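Long-range contact in ATP phosphoribosyltransferase regulatory subunit (Lactococcus lactis, PDB 1Z7M), which is required for the first step of histidine biosynthesis and may let histidine exert feedback control on ATP phosphoribosyltransferase: residues 124-129 against 140-145. Numbering follows the deposited sequence.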
loop_
_atom_site.group_PDB
_atom_site.type_symbol
_atom_site.label_atom_id
_atom_site.label_comp_id
_atom_site.label_asym_id
_atom_site.label_seq_id
_atom_site.Cartn_x
_atom_site.Cartn_y
_atom_site.Cartn_z
ATOM N N GLY B 124 -2.443 -14.122 21.462
ATOM C CA GLY B 124 -2.920 -13.412 20.294
ATOM C C GLY B 124 -2.545 -14.136 19.030
ATOM O O GLY B 124 -2.103 -15.286 19.076
ATOM N N LYS B 125 -2.702 -13.471 17.894
ATOM C CA LYS B 125 -2.379 -14.123 16.645
ATOM C C LYS B 125 -1.406 -13.402 15.736
ATOM O O LYS B 125 -1.282 -12.183 15.780
ATOM C CB LYS B 125 -3.664 -14.430 15.889
ATOM C CG LYS B 125 -4.533 -13.239 15.686
ATOM C CD LYS B 125 -5.739 -13.562 14.812
ATOM C CE LYS B 125 -6.727 -14.480 15.499
ATOM N NZ LYS B 125 -7.983 -14.570 14.699
ATOM N N ILE B 126 -0.693 -14.206 14.943
ATOM C CA ILE B 126 0.279 -13.735 13.963
ATOM C C ILE B 126 -0.372 -13.996 12.617
ATOM O O ILE B 126 -1.272 -14.823 12.526
ATOM C CB ILE B 126 1.607 -14.523 14.021
ATOM C CG1 ILE B 126 1.344 -16.014 13.857
ATOM C CG2 ILE B 126 2.316 -14.246 15.312
ATOM C CD1 ILE B 126 2.607 -16.793 13.620
ATOM N N PHE B 127 0.085 -13.299 11.583
ATOM C CA PHE B 127 -0.489 -13.450 10.255
ATOM C C PHE B 127 0.538 -13.794 9.197
ATOM O O PHE B 127 1.406 -12.976 8.883
ATOM C CB PHE B 127 -1.195 -12.160 9.855
ATOM C CG PHE B 127 -2.098 -11.611 10.920
ATOM C CD1 PHE B 127 -1.592 -10.793 11.924
ATOM C CD2 PHE B 127 -3.451 -11.949 10.949
ATOM C CE1 PHE B 127 -2.424 -10.323 12.940
ATOM C CE2 PHE B 127 -4.286 -11.485 11.961
ATOM C CZ PHE B 127 -3.769 -10.673 12.955
ATOM N N ARG B 128 0.431 -14.999 8.644
ATOM C CA ARG B 128 1.342 -15.469 7.597
ATOM C C ARG B 128 0.463 -15.841 6.411
ATOM O O ARG B 128 -0.702 -16.173 6.596
ATOM C CB ARG B 128 2.113 -16.710 8.069
ATOM C CG ARG B 128 2.873 -16.542 9.389
ATOM C CD ARG B 128 3.175 -17.897 10.076
ATOM N NE ARG B 128 4.591 -18.285 10.034
ATOM C CZ ARG B 128 5.591 -17.648 10.654
ATOM N NH1 ARG B 128 5.369 -16.565 11.391
ATOM N NH2 ARG B 128 6.832 -18.100 10.530
ATOM N N LYS B 129 1.005 -15.782 5.200
ATOM C CA LYS B 129 0.230 -16.137 4.007
ATOM C C LYS B 129 0.397 -17.598 3.647
ATOM O O LYS B 129 1.491 -18.152 3.762
ATOM C CB LYS B 129 0.672 -15.315 2.807
ATOM C CG LYS B 129 0.225 -13.901 2.830
ATOM C CD LYS B 129 0.753 -13.215 1.627
ATOM C CE LYS B 129 0.240 -11.811 1.555
ATOM N NZ LYS B 129 0.865 -11.090 0.410
ATOM N N ASN B 140 -3.214 -17.258 12.674
ATOM C CA ASN B 140 -2.673 -18.194 13.642
ATOM C C ASN B 140 -2.633 -17.658 15.040
ATOM O O ASN B 140 -1.878 -16.729 15.329
ATOM C CB ASN B 140 -1.257 -18.555 13.239
ATOM C CG ASN B 140 -1.185 -19.126 11.858
ATOM O OD1 ASN B 140 -0.310 -18.773 11.080
ATOM N ND2 ASN B 140 -2.101 -20.023 11.544
ATOM N N TYR B 141 -3.418 -18.285 15.910
ATOM C CA TYR B 141 -3.505 -17.908 17.314
ATOM C C TYR B 141 -2.459 -18.678 18.102
ATOM O O TYR B 141 -2.410 -19.903 18.059
ATOM C CB TYR B 141 -4.879 -18.259 17.863
ATOM C CG TYR B 141 -5.267 -17.440 19.066
ATOM C CD1 TYR B 141 -6.038 -16.294 18.924
ATOM C CD2 TYR B 141 -4.871 -17.811 20.356
ATOM C CE1 TYR B 141 -6.415 -15.541 20.031
ATOM C CE2 TYR B 141 -5.242 -17.053 21.474
ATOM C CZ TYR B 141 -6.012 -15.925 21.300
ATOM O OH TYR B 141 -6.380 -15.163 22.376
ATOM N N GLN B 142 -1.622 -17.965 18.828
ATOM C CA GLN B 142 -0.622 -18.643 19.599
ATOM C C GLN B 142 -0.686 -18.142 21.023
ATOM O O GLN B 142 -1.272 -17.084 21.288
ATOM C CB GLN B 142 0.754 -18.348 19.040
ATOM C CG GLN B 142 0.820 -18.399 17.555
ATOM C CD GLN B 142 2.209 -18.102 17.036
ATOM O OE1 GLN B 142 2.857 -17.158 17.470
ATOM N NE2 GLN B 142 2.673 -18.915 16.099
ATOM N N ILE B 143 -0.107 -18.934 21.930
ATOM C CA ILE B 143 0.013 -18.594 23.353
ATOM C C ILE B 143 1.436 -19.012 23.726
ATOM O O ILE B 143 1.838 -20.140 23.476
ATOM C CB ILE B 143 -0.981 -19.355 24.264
ATOM C CG1 ILE B 143 -2.416 -19.092 23.837
ATOM C CG2 ILE B 143 -0.839 -18.855 25.669
ATOM C CD1 ILE B 143 -3.448 -19.755 24.713
ATOM N N GLY B 144 2.211 -18.109 24.304
ATOM C CA GLY B 144 3.564 -18.478 24.643
ATOM C C GLY B 144 4.158 -17.595 25.706
ATOM O O GLY B 144 3.535 -16.629 26.134
ATOM N N ILE B 145 5.370 -17.936 26.134
ATOM C CA ILE B 145 6.086 -17.181 27.167
ATOM C C ILE B 145 7.557 -17.028 26.787
ATOM O O ILE B 145 8.088 -17.808 26.002
ATOM C CB ILE B 145 6.018 -17.891 28.537
ATOM C CG1 ILE B 145 6.538 -19.320 28.387
ATOM C CG2 ILE B 145 4.598 -17.871 29.075
ATOM C CD1 ILE B 145 6.695 -20.030 29.698
#
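The Tyr141 ring lies with one face against the backbone of Gly124: the CA sits 4.2 Å from the ring centroid in a CH-pi contact, and the carbonyl O stands above the same ring, offset toward its rim. At the edge, near the ring plane, CE of Lys125 meets CD1 of Tyr141 at 3.9 Å. With chi1 at -156°, CG of Tyr141 is set opposite the backbone N, which carries the ring across the neighbouring strand, while the Tyr141 hydroxyl is hydrogen-bonded to Glu43 and to Arg40 of helix 33-52. Replacing Tyr141 by an alanine is likely to leave Gly124 without its aromatic cover and to take the hydroxyl away from Glu43 and Arg40. On the opposite sheet face, CD1 of Ile126 reaches NE2 of the Gln142 amide, the two side chains crossing at about a right angle, and CG1 of Ile126 lies 3.7 Å from CB of Asn140. Four backbone bonds join the strands as an antiparallel hairpin: Gly124 and Gln142 exchange N-H and C=O in both directions, the bond from Gln142 N to Gly124 O measuring 2.7 Å, and Ile126 and Asn140 do likewise. This hairpin belongs to the mixed sheet of the class-II aminoacyl-tRNA synthetase fold. Lys125 turns its ammonium to a salt bridge with Glu139. The chemistry thus divides: backbone bonds join the pairs flanking non-hydrogen-bonded Lys125–Tyr141, whose side-chain polar ends find partners beyond these segments; the ring covers Gly124, and Ile126 carbons meet amide and CB opposite.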